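Local coordinates for tetraacyldisaccharide 4'-kinase (Aquifex aeolicus, PDB 4EHX), which probably transfers the gamma-phosphate of ATP to the 4'-position of a tetraacyldisaccharide 1-phosphate, forming lipid IVA in the final step of lipid IVA biosynthesis, at residues K33-V38 against L125-L130; M56-L61 against K308-I313; F135-G140 against L146-N151. One frame throughout, in Å; residues are numbered along the deposited sequence.

Contact 1: residues K33-V38 against L125-L130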
ATOM      1  N   LYS A  33     -21.524   5.816  -7.761  1.00 23.27           N
ATOM      2  CA  LYS A  33     -21.653   4.399  -7.451  1.00 27.81           C
ATOM      3  C   LYS A  33     -21.333   3.529  -8.649  1.00 26.35           C
ATOM      4  O   LYS A  33     -22.039   3.571  -9.652  1.00 25.62           O
ATOM      5  CB  LYS A  33     -23.084   4.115  -6.979  1.00 30.06           C
ATOM      6  CG  LYS A  33     -23.401   2.644  -6.778  1.00 31.72           C
ATOM      7  CD  LYS A  33     -22.903   2.137  -5.454  1.00 28.67           C
ATOM      8  CE  LYS A  33     -23.524   0.784  -5.099  1.00 28.26           C
ATOM      9  NZ  LYS A  33     -23.175  -0.282  -6.098  1.00 27.34           N
ATOM     10  N   LEU A  34     -20.263   2.746  -8.559  1.00 23.55           N
ATOM     11  CA  LEU A  34     -19.980   1.740  -9.592  1.00 21.43           C
ATOM     12  C   LEU A  34     -20.925   0.544  -9.454  1.00 23.82           C
ATOM     13  O   LEU A  34     -21.399   0.246  -8.353  1.00 25.66           O
ATOM     14  CB  LEU A  34     -18.520   1.282  -9.517  1.00 20.62           C
ATOM     15  CG  LEU A  34     -17.504   2.343  -9.957  1.00 23.70           C
ATOM     16  CD1 LEU A  34     -16.092   1.944  -9.517  1.00 21.82           C
ATOM     17  CD2 LEU A  34     -17.557   2.564 -11.479  1.00 24.15           C
ATOM     18  N   PRO A  35     -21.221  -0.135 -10.583  1.00 26.94           N
ATOM     19  CA  PRO A  35     -22.189  -1.241 -10.603  1.00 30.22           C
ATOM     20  C   PRO A  35     -21.622  -2.584 -10.153  1.00 37.04           C
ATOM     21  O   PRO A  35     -22.322  -3.585 -10.282  1.00 34.73           O
ATOM     22  CB  PRO A  35     -22.600  -1.314 -12.078  1.00 29.85           C
ATOM     23  CG  PRO A  35     -21.377  -0.865 -12.814  1.00 33.77           C
ATOM     24  CD  PRO A  35     -20.794   0.244 -11.942  1.00 24.69           C
ATOM     25  N   VAL A  36     -20.387  -2.628  -9.657  1.00 22.21           N
ATOM     26  CA  VAL A  36     -19.901  -3.837  -8.995  1.00 21.03           C
ATOM     27  C   VAL A  36     -19.393  -3.433  -7.613  1.00 24.76           C
ATOM     28  O   VAL A  36     -19.204  -2.258  -7.360  1.00 22.92           O
ATOM     29  CB  VAL A  36     -18.766  -4.551  -9.793  1.00 29.11           C
ATOM     30  CG1 VAL A  36     -19.268  -5.012 -11.154  1.00 31.32           C
ATOM     31  CG2 VAL A  36     -17.536  -3.642  -9.948  1.00 23.33           C
ATOM     32  N   PRO A  37     -19.162  -4.408  -6.727  1.00 21.91           N
ATOM     33  CA  PRO A  37     -18.665  -4.109  -5.378  1.00 20.58           C
ATOM     34  C   PRO A  37     -17.295  -3.411  -5.353  1.00 16.51           C
ATOM     35  O   PRO A  37     -16.417  -3.664  -6.198  1.00 19.03           O
ATOM     36  CB  PRO A  37     -18.584  -5.490  -4.716  1.00 25.74           C
ATOM     37  CG  PRO A  37     -19.581  -6.329  -5.470  1.00 26.96           C
ATOM     38  CD  PRO A  37     -19.474  -5.841  -6.894  1.00 28.80           C
ATOM     39  N   VAL A  38     -17.168  -2.486  -4.399  1.00 19.43           N
ATOM     40  CA  VAL A  38     -15.965  -1.706  -4.190  1.00 19.57           C
ATOM     41  C   VAL A  38     -15.555  -1.827  -2.726  1.00 20.32           C
ATOM     42  O   VAL A  38     -16.334  -1.533  -1.809  1.00 21.61           O
ATOM     43  CB  VAL A  38     -16.199  -0.212  -4.523  1.00 19.38           C
ATOM     44  CG1 VAL A  38     -14.947   0.602  -4.203  1.00 19.71           C
ATOM     45  CG2 VAL A  38     -16.587  -0.067  -6.002  1.00 16.36           C
ATOM     46  N   LEU A 125     -13.459   2.666 -16.961  1.00 26.21           N
ATOM     47  CA  LEU A 125     -12.571   2.141 -17.996  1.00 26.99           C
ATOM     48  C   LEU A 125     -12.333   0.652 -17.764  1.00 26.18           C
ATOM     49  O   LEU A 125     -12.317  -0.140 -18.704  1.00 27.93           O
ATOM     50  CB  LEU A 125     -11.234   2.885 -18.006  1.00 30.66           C
ATOM     51  CG  LEU A 125     -10.199   2.293 -18.970  1.00 32.04           C
ATOM     52  CD1 LEU A 125     -10.627   2.497 -20.426  1.00 35.89           C
ATOM     53  CD2 LEU A 125      -8.817   2.887 -18.731  1.00 36.23           C
ATOM     54  N   ALA A 126     -12.134   0.279 -16.506  1.00 26.70           N
ATOM     55  CA  ALA A 126     -11.918  -1.121 -16.173  1.00 26.35           C
ATOM     56  C   ALA A 126     -13.142  -1.955 -16.555  1.00 22.73           C
ATOM     57  O   ALA A 126     -13.012  -3.036 -17.121  1.00 27.27           O
ATOM     58  CB  ALA A 126     -11.599  -1.275 -14.679  1.00 23.64           C
ATOM     59  N   LEU A 127     -14.335  -1.460 -16.239  1.00 24.64           N
ATOM     60  CA  LEU A 127     -15.531  -2.223 -16.564  1.00 28.03           C
ATOM     61  C   LEU A 127     -15.621  -2.463 -18.066  1.00 36.42           C
ATOM     62  O   LEU A 127     -15.991  -3.544 -18.507  1.00 36.95           O
ATOM     63  CB  LEU A 127     -16.792  -1.531 -16.041  1.00 25.14           C
ATOM     64  CG  LEU A 127     -16.932  -1.643 -14.518  1.00 27.30           C
ATOM     65  CD1 LEU A 127     -17.918  -0.616 -13.983  1.00 27.64           C
ATOM     66  CD2 LEU A 127     -17.317  -3.070 -14.100  1.00 31.36           C
ATOM     67  N   GLU A 128     -15.244  -1.455 -18.841  1.00 30.95           N
ATOM     68  CA  GLU A 128     -15.297  -1.539 -20.292  1.00 33.71           C
ATOM     69  C   GLU A 128     -14.271  -2.525 -20.852  1.00 32.46           C
ATOM     70  O   GLU A 128     -14.591  -3.341 -21.711  1.00 36.18           O
ATOM     71  CB  GLU A 128     -15.080  -0.146 -20.887  1.00 36.29           C
ATOM     72  CG  GLU A 128     -15.055  -0.091 -22.403  1.00 62.82           C
ATOM     73  CD  GLU A 128     -14.863   1.324 -22.915  1.00 83.46           C
ATOM     74  OE1 GLU A 128     -14.626   2.231 -22.086  1.00 91.20           O
ATOM     75  OE2 GLU A 128     -14.952   1.530 -24.143  1.00 92.86           O
ATOM     76  N   LYS A 129     -13.041  -2.462 -20.350  1.00 27.80           N
ATOM     77  CA  LYS A 129     -11.932  -3.198 -20.958  1.00 32.66           C
ATOM     78  C   LYS A 129     -11.554  -4.495 -20.244  1.00 35.40           C
ATOM     79  O   LYS A 129     -10.962  -5.380 -20.853  1.00 34.45           O
ATOM     80  CB  LYS A 129     -10.682  -2.309 -21.035  1.00 35.07           C
ATOM     81  CG  LYS A 129     -10.869  -0.988 -21.765  1.00 43.42           C
ATOM     82  CD  LYS A 129     -11.211  -1.196 -23.228  1.00 47.46           C
ATOM     83  CE  LYS A 129     -11.289   0.134 -23.963  1.00 57.96           C
ATOM     84  NZ  LYS A 129     -11.783  -0.039 -25.365  1.00 63.38           N
ATOM     85  N   LEU A 130     -11.864  -4.604 -18.957  1.00 31.66           N
ATOM     86  CA  LEU A 130     -11.333  -5.709 -18.155  1.00 28.39           C
ATOM     87  C   LEU A 130     -12.409  -6.593 -17.504  1.00 34.26           C
ATOM     88  O   LEU A 130     -12.090  -7.622 -16.903  1.00 29.28           O
ATOM     89  CB  LEU A 130     -10.416  -5.154 -17.061  1.00 22.63           C
ATOM     90  CG  LEU A 130      -9.209  -4.297 -17.474  1.00 27.57           C
ATOM     91  CD1 LEU A 130      -8.623  -3.534 -16.286  1.00 26.21           C
ATOM     92  CD2 LEU A 130      -8.138  -5.145 -18.154  1.00 29.51           C
TER

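Contact 2: residues M56-L61 against K308-I313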
ATOM      1  N   MET A  56      -2.440  -6.793  -0.931  1.00 18.50           N
ATOM      2  CA  MET A  56      -2.038  -8.110  -1.446  1.00 19.28           C
ATOM      3  C   MET A  56      -2.816  -9.215  -0.745  1.00 24.52           C
ATOM      4  O   MET A  56      -3.304 -10.157  -1.369  1.00 23.06           O
ATOM      5  CB  MET A  56      -0.545  -8.336  -1.216  1.00 24.45           C
ATOM      6  CG  MET A  56       0.359  -7.407  -2.022  1.00 32.47           C
ATOM      7  SD  MET A  56       2.059  -7.453  -1.387  1.00 32.06           S
ATOM      8  CE  MET A  56       2.488  -9.146  -1.793  1.00 33.05           C
ATOM      9  N   TYR A  57      -2.904  -9.096   0.573  1.00 20.57           N
ATOM     10  CA  TYR A  57      -3.619 -10.057   1.397  1.00 21.03           C
ATOM     11  C   TYR A  57      -5.098 -10.140   1.013  1.00 21.51           C
ATOM     12  O   TYR A  57      -5.659 -11.228   0.845  1.00 19.96           O
ATOM     13  CB  TYR A  57      -3.458  -9.676   2.869  1.00 22.55           C
ATOM     14  CG  TYR A  57      -4.413 -10.402   3.776  1.00 24.89           C
ATOM     15  CD1 TYR A  57      -4.129 -11.689   4.233  1.00 23.44           C
ATOM     16  CD2 TYR A  57      -5.599  -9.801   4.185  1.00 23.00           C
ATOM     17  CE1 TYR A  57      -5.018 -12.360   5.069  1.00 30.08           C
ATOM     18  CE2 TYR A  57      -6.485 -10.455   5.017  1.00 25.23           C
ATOM     19  CZ  TYR A  57      -6.194 -11.734   5.452  1.00 30.21           C
ATOM     20  OH  TYR A  57      -7.092 -12.371   6.271  1.00 27.03           O
ATOM     21  N   LEU A  58      -5.723  -8.978   0.865  1.00 18.23           N
ATOM     22  CA  LEU A  58      -7.128  -8.897   0.484  1.00 18.28           C
ATOM     23  C   LEU A  58      -7.369  -9.459  -0.917  1.00 18.33           C
ATOM     24  O   LEU A  58      -8.332 -10.193  -1.150  1.00 18.28           O
ATOM     25  CB  LEU A  58      -7.586  -7.425   0.554  1.00 17.10           C
ATOM     26  CG  LEU A  58      -8.998  -7.096   0.086  1.00 21.17           C
ATOM     27  CD1 LEU A  58     -10.011  -7.843   0.956  1.00 20.04           C
ATOM     28  CD2 LEU A  58      -9.217  -5.567   0.163  1.00 21.22           C
ATOM     29  N   ALA A  59      -6.487  -9.133  -1.857  1.00 19.58           N
ATOM     30  CA  ALA A  59      -6.659  -9.638  -3.215  1.00 26.16           C
ATOM     31  C   ALA A  59      -6.599 -11.167  -3.210  1.00 28.26           C
ATOM     32  O   ALA A  59      -7.336 -11.832  -3.947  1.00 25.76           O
ATOM     33  CB  ALA A  59      -5.603  -9.041  -4.164  1.00 27.88           C
ATOM     34  N   ASP A  60      -5.748 -11.725  -2.352  1.00 24.98           N
ATOM     35  CA  ASP A  60      -5.662 -13.173  -2.207  1.00 25.82           C
ATOM     36  C   ASP A  60      -6.943 -13.792  -1.632  1.00 29.35           C
ATOM     37  O   ASP A  60      -7.333 -14.896  -2.015  1.00 26.65           O
ATOM     38  CB  ASP A  60      -4.456 -13.581  -1.343  1.00 24.64           C
ATOM     39  CG  ASP A  60      -4.352 -15.088  -1.179  1.00 41.76           C
ATOM     40  OD1 ASP A  60      -3.880 -15.732  -2.134  1.00 40.12           O
ATOM     41  OD2 ASP A  60      -4.756 -15.634  -0.121  1.00 40.26           O
ATOM     42  N   LEU A  61      -7.602 -13.085  -0.721  1.00 23.40           N
ATOM     43  CA  LEU A  61      -8.869 -13.577  -0.188  1.00 21.87           C
ATOM     44  C   LEU A  61      -9.893 -13.669  -1.320  1.00 28.23           C
ATOM     45  O   LEU A  61     -10.776 -14.532  -1.307  1.00 29.93           O
ATOM     46  CB  LEU A  61      -9.403 -12.666   0.927  1.00 22.47           C
ATOM     47  CG  LEU A  61      -8.649 -12.633   2.258  1.00 24.99           C
ATOM     48  CD1 LEU A  61      -9.368 -11.731   3.252  1.00 25.32           C
ATOM     49  CD2 LEU A  61      -8.484 -14.053   2.822  1.00 27.32           C
ATOM     50  N   LYS A 308     -16.347 -13.122   5.897  1.00 26.74           N
ATOM     51  CA  LYS A 308     -17.803 -12.999   5.915  1.00 29.93           C
ATOM     52  C   LYS A 308     -18.264 -11.603   5.518  1.00 29.16           C
ATOM     53  O   LYS A 308     -19.239 -11.468   4.777  1.00 26.20           O
ATOM     54  CB  LYS A 308     -18.374 -13.382   7.282  1.00 32.72           C
ATOM     55  CG  LYS A 308     -19.892 -13.274   7.380  1.00 34.63           C
ATOM     56  CD  LYS A 308     -20.406 -13.966   8.635  1.00 37.86           C
ATOM     57  CE  LYS A 308     -21.922 -13.859   8.745  1.00 42.11           C
ATOM     58  NZ  LYS A 308     -22.427 -14.493   9.998  1.00 46.45           N
ATOM     59  N   LEU A 309     -17.580 -10.566   6.004  1.00 25.79           N
ATOM     60  CA  LEU A 309     -17.946  -9.197   5.631  1.00 29.09           C
ATOM     61  C   LEU A 309     -17.782  -9.015   4.135  1.00 28.32           C
ATOM     62  O   LEU A 309     -18.592  -8.361   3.488  1.00 28.31           O
ATOM     63  CB  LEU A 309     -17.083  -8.147   6.338  1.00 28.12           C
ATOM     64  CG  LEU A 309     -17.322  -7.840   7.816  1.00 42.82           C
ATOM     65  CD1 LEU A 309     -16.253  -6.869   8.308  1.00 34.77           C
ATOM     66  CD2 LEU A 309     -18.720  -7.276   8.051  1.00 43.24           C
ATOM     67  N   ILE A 310     -16.721  -9.594   3.590  1.00 23.38           N
ATOM     68  CA  ILE A 310     -16.430  -9.430   2.172  1.00 25.37           C
ATOM     69  C   ILE A 310     -17.480 -10.131   1.323  1.00 24.10           C
ATOM     70  O   ILE A 310     -18.031  -9.548   0.391  1.00 28.15           O
ATOM     71  CB  ILE A 310     -15.030  -9.934   1.848  1.00 26.57           C
ATOM     72  CG1 ILE A 310     -13.996  -9.036   2.533  1.00 20.74           C
ATOM     73  CG2 ILE A 310     -14.786  -9.985   0.333  1.00 26.08           C
ATOM     74  CD1 ILE A 310     -12.597  -9.610   2.513  1.00 24.42           C
ATOM     75  N   TYR A 311     -17.756 -11.381   1.669  1.00 25.80           N
ATOM     76  CA  TYR A 311     -18.775 -12.184   1.004  1.00 26.17           C
ATOM     77  C   TYR A 311     -20.118 -11.454   0.897  1.00 29.59           C
ATOM     78  O   TYR A 311     -20.760 -11.463  -0.163  1.00 26.08           O
ATOM     79  CB  TYR A 311     -18.902 -13.508   1.762  1.00 35.33           C
ATOM     80  CG  TYR A 311     -20.133 -14.338   1.494  1.00 49.33           C
ATOM     81  CD1 TYR A 311     -20.235 -15.122   0.352  1.00 62.16           C
ATOM     82  CD2 TYR A 311     -21.171 -14.386   2.417  1.00 52.42           C
ATOM     83  CE1 TYR A 311     -21.353 -15.903   0.119  1.00 67.19           C
ATOM     84  CE2 TYR A 311     -22.290 -15.165   2.196  1.00 53.19           C
ATOM     85  CZ  TYR A 311     -22.375 -15.920   1.046  1.00 65.73           C
ATOM     86  OH  TYR A 311     -23.490 -16.695   0.826  1.00 80.22           O
ATOM     87  N   ARG A 312     -20.539 -10.805   1.979  1.00 24.58           N
ATOM     88  CA  ARG A 312     -21.859 -10.167   1.999  1.00 26.92           C
ATOM     89  C   ARG A 312     -22.026  -8.966   1.061  1.00 27.94           C
ATOM     90  O   ARG A 312     -23.159  -8.602   0.734  1.00 25.76           O
ATOM     91  CB  ARG A 312     -22.268  -9.787   3.426  1.00 29.28           C
ATOM     92  CG  ARG A 312     -22.482 -10.984   4.362  1.00 28.88           C
ATOM     93  CD  ARG A 312     -23.676 -11.832   3.928  1.00 35.49           C
ATOM     94  NE  ARG A 312     -23.851 -12.996   4.802  1.00 39.05           N
ATOM     95  CZ  ARG A 312     -24.610 -12.996   5.895  1.00 45.55           C
ATOM     96  NH1 ARG A 312     -25.271 -11.895   6.243  1.00 36.62           N
ATOM     97  NH2 ARG A 312     -24.716 -14.094   6.638  1.00 42.35           N
ATOM     98  N   ILE A 313     -20.928  -8.361   0.609  1.00 33.10           N
ATOM     99  CA  ILE A 313     -21.039  -7.222  -0.314  1.00 28.57           C
ATOM    100  C   ILE A 313     -21.346  -7.644  -1.757  1.00 27.31           C
ATOM    101  O   ILE A 313     -21.624  -6.804  -2.605  1.00 28.08           O
ATOM    102  CB  ILE A 313     -19.773  -6.314  -0.320  1.00 33.75           C
ATOM    103  CG1 ILE A 313     -18.673  -6.933  -1.186  1.00 31.89           C
ATOM    104  CG2 ILE A 313     -19.322  -6.000   1.098  1.00 39.47           C
ATOM    105  CD1 ILE A 313     -17.340  -6.215  -1.114  1.00 40.12           C
TER

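Contact 3: residues F135-G140 against L146-N151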
ATOM      1  N   PHE A 135     -13.735  -4.240  -7.244  1.00 19.04           N
ATOM      2  CA  PHE A 135     -12.637  -3.285  -7.193  1.00 19.31           C
ATOM      3  C   PHE A 135     -12.083  -3.143  -5.790  1.00 20.35           C
ATOM      4  O   PHE A 135     -12.824  -3.187  -4.807  1.00 18.57           O
ATOM      5  CB  PHE A 135     -13.094  -1.893  -7.626  1.00 14.47           C
ATOM      6  CG  PHE A 135     -13.438  -1.803  -9.063  1.00 21.30           C
ATOM      7  CD1 PHE A 135     -12.434  -1.794 -10.022  1.00 17.25           C
ATOM      8  CD2 PHE A 135     -14.766  -1.698  -9.464  1.00 19.77           C
ATOM      9  CE1 PHE A 135     -12.748  -1.692 -11.378  1.00 21.41           C
ATOM     10  CE2 PHE A 135     -15.089  -1.597 -10.813  1.00 20.31           C
ATOM     11  CZ  PHE A 135     -14.073  -1.591 -11.769  1.00 23.84           C
ATOM     12  N   ILE A 136     -10.769  -2.969  -5.701  1.00 19.53           N
ATOM     13  CA  ILE A 136     -10.157  -2.598  -4.434  1.00 13.62           C
ATOM     14  C   ILE A 136      -9.537  -1.219  -4.645  1.00 17.20           C
ATOM     15  O   ILE A 136      -8.763  -1.017  -5.586  1.00 16.51           O
ATOM     16  CB  ILE A 136      -9.044  -3.589  -4.021  1.00 16.06           C
ATOM     17  CG1 ILE A 136      -9.620  -4.988  -3.728  1.00 20.29           C
ATOM     18  CG2 ILE A 136      -8.267  -3.058  -2.821  1.00 16.21           C
ATOM     19  CD1 ILE A 136      -8.526  -6.075  -3.681  1.00 17.85           C
ATOM     20  N   LEU A 137      -9.871  -0.267  -3.781  1.00 15.09           N
ATOM     21  CA  LEU A 137      -9.203   1.021  -3.866  1.00 16.70           C
ATOM     22  C   LEU A 137      -7.968   0.887  -2.997  1.00 22.75           C
ATOM     23  O   LEU A 137      -8.060   0.591  -1.796  1.00 22.87           O
ATOM     24  CB  LEU A 137     -10.077   2.159  -3.308  1.00 17.40           C
ATOM     25  CG  LEU A 137     -11.553   2.203  -3.721  1.00 20.81           C
ATOM     26  CD1 LEU A 137     -12.207   3.517  -3.216  1.00 22.48           C
ATOM     27  CD2 LEU A 137     -11.695   2.106  -5.243  1.00 23.48           C
ATOM     28  N   ASP A 138      -6.798   1.072  -3.583  1.00 17.76           N
ATOM     29  CA  ASP A 138      -5.643   1.133  -2.721  1.00 23.69           C
ATOM     30  C   ASP A 138      -5.543   2.611  -2.319  1.00 20.84           C
ATOM     31  O   ASP A 138      -5.535   3.519  -3.154  1.00 35.52           O
ATOM     32  CB  ASP A 138      -4.378   0.546  -3.359  1.00 36.89           C
ATOM     33  CG  ASP A 138      -3.788   1.435  -4.406  1.00 41.48           C
ATOM     34  OD1 ASP A 138      -4.523   2.307  -4.888  1.00 41.25           O
ATOM     35  OD2 ASP A 138      -2.599   1.257  -4.760  1.00 32.42           O
ATOM     36  N   ASP A 139      -5.526   2.849  -1.034  1.00 30.01           N
ATOM     37  CA  ASP A 139      -5.468   4.204  -0.551  1.00 21.68           C
ATOM     38  C   ASP A 139      -6.719   5.010  -0.932  1.00 23.23           C
ATOM     39  O   ASP A 139      -6.638   6.075  -1.547  1.00 20.60           O
ATOM     40  CB  ASP A 139      -4.190   4.891  -1.038  1.00 24.75           C
ATOM     41  CG  ASP A 139      -3.829   6.064  -0.165  1.00 31.97           C
ATOM     42  OD1 ASP A 139      -4.196   5.999   1.026  1.00 26.38           O
ATOM     43  OD2 ASP A 139      -3.226   7.042  -0.650  1.00 35.29           O
ATOM     44  N   GLY A 140      -7.881   4.505  -0.537  1.00 19.32           N
ATOM     45  CA  GLY A 140      -9.122   5.110  -0.965  1.00 19.04           C
ATOM     46  C   GLY A 140      -9.955   5.720   0.145  1.00 21.41           C
ATOM     47  O   GLY A 140     -11.061   6.186  -0.125  1.00 19.22           O
ATOM     48  N   LEU A 146     -16.225   8.398  -4.398  1.00 18.98           N
ATOM     49  CA  LEU A 146     -16.588   7.055  -4.866  1.00 17.71           C
ATOM     50  C   LEU A 146     -17.172   6.214  -3.748  1.00 18.48           C
ATOM     51  O   LEU A 146     -16.517   5.993  -2.722  1.00 20.39           O
ATOM     52  CB  LEU A 146     -15.396   6.327  -5.516  1.00 18.57           C
ATOM     53  CG  LEU A 146     -15.625   4.875  -5.974  1.00 19.95           C
ATOM     54  CD1 LEU A 146     -16.759   4.777  -6.993  1.00 17.79           C
ATOM     55  CD2 LEU A 146     -14.321   4.312  -6.603  1.00 20.07           C
ATOM     56  N   HIS A 147     -18.410   5.758  -3.933  1.00 17.68           N
ATOM     57  CA  HIS A 147     -19.020   4.874  -2.946  1.00 18.11           C
ATOM     58  C   HIS A 147     -18.169   3.628  -2.775  1.00 18.65           C
ATOM     59  O   HIS A 147     -17.705   3.058  -3.768  1.00 20.88           O
ATOM     60  CB  HIS A 147     -20.418   4.413  -3.374  1.00 18.77           C
ATOM     61  CG  HIS A 147     -20.992   3.367  -2.462  1.00 21.86           C
ATOM     62  ND1 HIS A 147     -21.459   3.663  -1.199  1.00 19.99           N
ATOM     63  CD2 HIS A 147     -21.110   2.024  -2.597  1.00 23.64           C
ATOM     64  CE1 HIS A 147     -21.860   2.553  -0.604  1.00 22.26           C
ATOM     65  NE2 HIS A 147     -21.659   1.544  -1.433  1.00 24.63           N
ATOM     66  N   ARG A 148     -17.972   3.200  -1.531  1.00 18.17           N
ATOM     67  CA  ARG A 148     -17.414   1.867  -1.284  1.00 18.06           C
ATOM     68  C   ARG A 148     -18.377   1.049  -0.433  1.00 21.07           C
ATOM     69  O   ARG A 148     -19.001   1.562   0.489  1.00 20.84           O
ATOM     70  CB  ARG A 148     -15.984   1.914  -0.687  1.00 18.61           C
ATOM     71  CG  ARG A 148     -15.835   2.399   0.764  1.00 16.29           C
ATOM     72  CD  ARG A 148     -16.215   3.883   0.972  1.00 16.23           C
ATOM     73  NE  ARG A 148     -15.639   4.735  -0.085  1.00 18.97           N
ATOM     74  CZ  ARG A 148     -14.385   5.175  -0.113  1.00 19.12           C
ATOM     75  NH1 ARG A 148     -13.553   4.910   0.885  1.00 14.97           N
ATOM     76  NH2 ARG A 148     -13.965   5.923  -1.133  1.00 17.11           N
ATOM     77  N   ASP A 149     -18.497  -0.230  -0.765  1.00 18.60           N
ATOM     78  CA  ASP A 149     -19.379  -1.148  -0.050  1.00 21.38           C
ATOM     79  C   ASP A 149     -18.756  -1.680   1.241  1.00 23.64           C
ATOM     80  O   ASP A 149     -19.461  -2.130   2.153  1.00 22.10           O
ATOM     81  CB  ASP A 149     -19.746  -2.295  -0.984  1.00 20.91           C
ATOM     82  CG  ASP A 149     -20.412  -1.795  -2.248  1.00 28.08           C
ATOM     83  OD1 ASP A 149     -21.611  -1.405  -2.180  1.00 24.73           O
ATOM     84  OD2 ASP A 149     -19.737  -1.762  -3.301  1.00 26.07           O
ATOM     85  N   LEU A 150     -17.432  -1.624   1.311  1.00 20.48           N
ATOM     86  CA  LEU A 150     -16.715  -2.019   2.510  1.00 19.39           C
ATOM     87  C   LEU A 150     -15.526  -1.089   2.674  1.00 21.38           C
ATOM     88  O   LEU A 150     -14.579  -1.124   1.874  1.00 20.71           O
ATOM     89  CB  LEU A 150     -16.247  -3.478   2.411  1.00 22.08           C
ATOM     90  CG  LEU A 150     -15.472  -4.051   3.615  1.00 23.88           C
ATOM     91  CD1 LEU A 150     -16.264  -3.906   4.915  1.00 21.49           C
ATOM     92  CD2 LEU A 150     -15.109  -5.513   3.389  1.00 23.79           C
ATOM     93  N   ASN A 151     -15.584  -0.263   3.717  1.00 20.29           N
ATOM     94  CA  ASN A 151     -14.604   0.791   3.939  1.00 22.03           C
ATOM     95  C   ASN A 151     -13.632   0.337   5.010  1.00 22.90           C
ATOM     96  O   ASN A 151     -13.953   0.380   6.197  1.00 20.82           O
ATOM     97  CB  ASN A 151     -15.321   2.078   4.383  1.00 16.30           C
ATOM     98  CG  ASN A 151     -14.506   3.310   4.097  1.00 19.74           C
ATOM     99  OD1 ASN A 151     -13.582   3.272   3.290  1.00 21.24           O
ATOM    100  ND2 ASN A 151     -14.840   4.416   4.750  1.00 19.59           N
TER

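Contact 1: residues K33-V38 against L125-L130
Leu127, on helix 119-130, meets three successive residues of the loop 33-38, and every touch is between apolar carbons. Its CD1 methyl abuts the CG-CD side of the Pro35 ring, Leu127 CD1 lying 3.6 Å from Pro35 CD and 3.7 Å from Pro35 CG. The same methyl passes Leu34 at a slant, Leu34 CD2 lying 4.1 Å from Leu127 CD1. The other branch serves Val36: the two side chains run alongside in opposed senses, and Leu127 CD2 comes within 4.0 Å of Val36 CG1. Leu127 holds its CG anti to its carbonyl carbon (chi1 -73°), and from there the fork sends one methyl to the proline and one to the valine.

No polar bond crosses between loop and helix; within the loop, Lys33 NZ donates to Leu34 O over 2.9 Å, nearly in line with the carbonyl bond. Phe135 of strand 134-138 is touched by Leu34 and Val36 from the loop and by Ala126 and Leu127 from the helix. A forked leucine suits a helix facing a loop of mixed shapes, and proline offers it a rigid surface. With no charge pair across it either, the contact rests on shape and the exclusion of water.

Contact 2: residues M56-L61 against K308-I313
Ile310 CD1 points into the angle between Leu58 and Leu61, which stand one helical turn apart on helix 51-61; isoleucine suits the place because the unbranched end of its longer arm (CG1-CD1) can reach between the two leucines. The side chain of Leu58 lies at a slant to that of Ile310, and the methyls Leu58 CD1 and Ile310 CD1 are 3.5 Å apart, tighter than usual for two carbons. Leu61 instead crosses Ile310 at about a right angle, with Leu61 CD1 3.9 Å from Ile310 CD1. Leu58 has CG anti to the backbone N (chi1 175°), which brings its end nearer the other helix than its first bond would suggest, whereas Leu61, with CG anti to the carbonyl carbon (chi1 -69°), already starts toward Ile310.

Helix 51-61 begins at the predicted ATP-binding P-loop, the hallmark of P-loop NTPases, and Lys51 of that loop lies about 9 Å from Leu58, side chain to side chain. The contact thus packs the C-terminal helix 303-312 on the helix that follows the P-loop. Leu58 also touches Ile39 and Val41 of strand 38-43, a buried setting that suits its purely apolar chain. Leu61 in turn lies over one face of the Tyr57 ring, its CG 4.0 Å above the plane and offset toward the rim; Tyr57 OH is hydrogen-bonded to Glu303 OE1, a polar tie between the same two helices.

Contact 3: residues F135-G140 against L146-N151
Arg148 NH1 and NH2 both donate end-on to Gly140 O, at 3.0 Å and 3.1 Å. The oxygen lies in the guanidinium plane, but both donors approach from one face of the carbonyl plane, NH1 well above it. Side-on, Arg148 NE and NH2 also grip Leu146 O, NH2 3.0 Å away in the carbonyl plane. Arg148 NH1 donates further to Asn151 OD1 (2.9 Å); Asn151 ND2 is satisfied by Arg179 O. The five bonds, all near its plane, fix the rotation of the guanidinium, and bends at chi2 and chi3 (-66° and -45°) fold the chain back to Leu146. An arginine suits the place: its planar donors serve three oxygens. A leucine here would probably leave the carbonyls of Gly140 and Leu146 without these donors and Asn151 freer to turn. His147 NE2 meets Asp149 OD1 from above the carboxylate plane, and Asp149 OD2 accepts from Val38 N.

Leu137 CD1 lies over one guanidinium face, 3.6 Å from Arg148 NH2, while Leu137 CD2 meets Leu146 CD2 at 3.7 Å. A side chain at Gly140 would run into Leu137 CB. Strand 38-43 pairs in parallel with both strand 134-138 and strand 150-156, and Leu146 packs on Tyr120 of helix 119-130.

Overall arrangement
From the N terminus, the chain passes helix 7-25 and reaches the loop 33-38, then strand 38-43 and helix 51-61. Contact 1 closes the first long loop, 86 residues, when helix 119-130 returns to 33-38. Strand 134-138 follows directly, and contact 3 closes a short loop, five residues between its segments, before strand 150-156, in series after contact 1. Contact 2 spans 246 residues, bringing helix 303-312 back to helix 51-61; it encloses contact 3 and crosses contact 1. All meet around the parallel strands: Pro37 O and Phe135 N lie 2.9 Å apart, joining contacts 1 and 3, while Ile136 and Leu150 pack against contact 2, and Pro37 against Ile313.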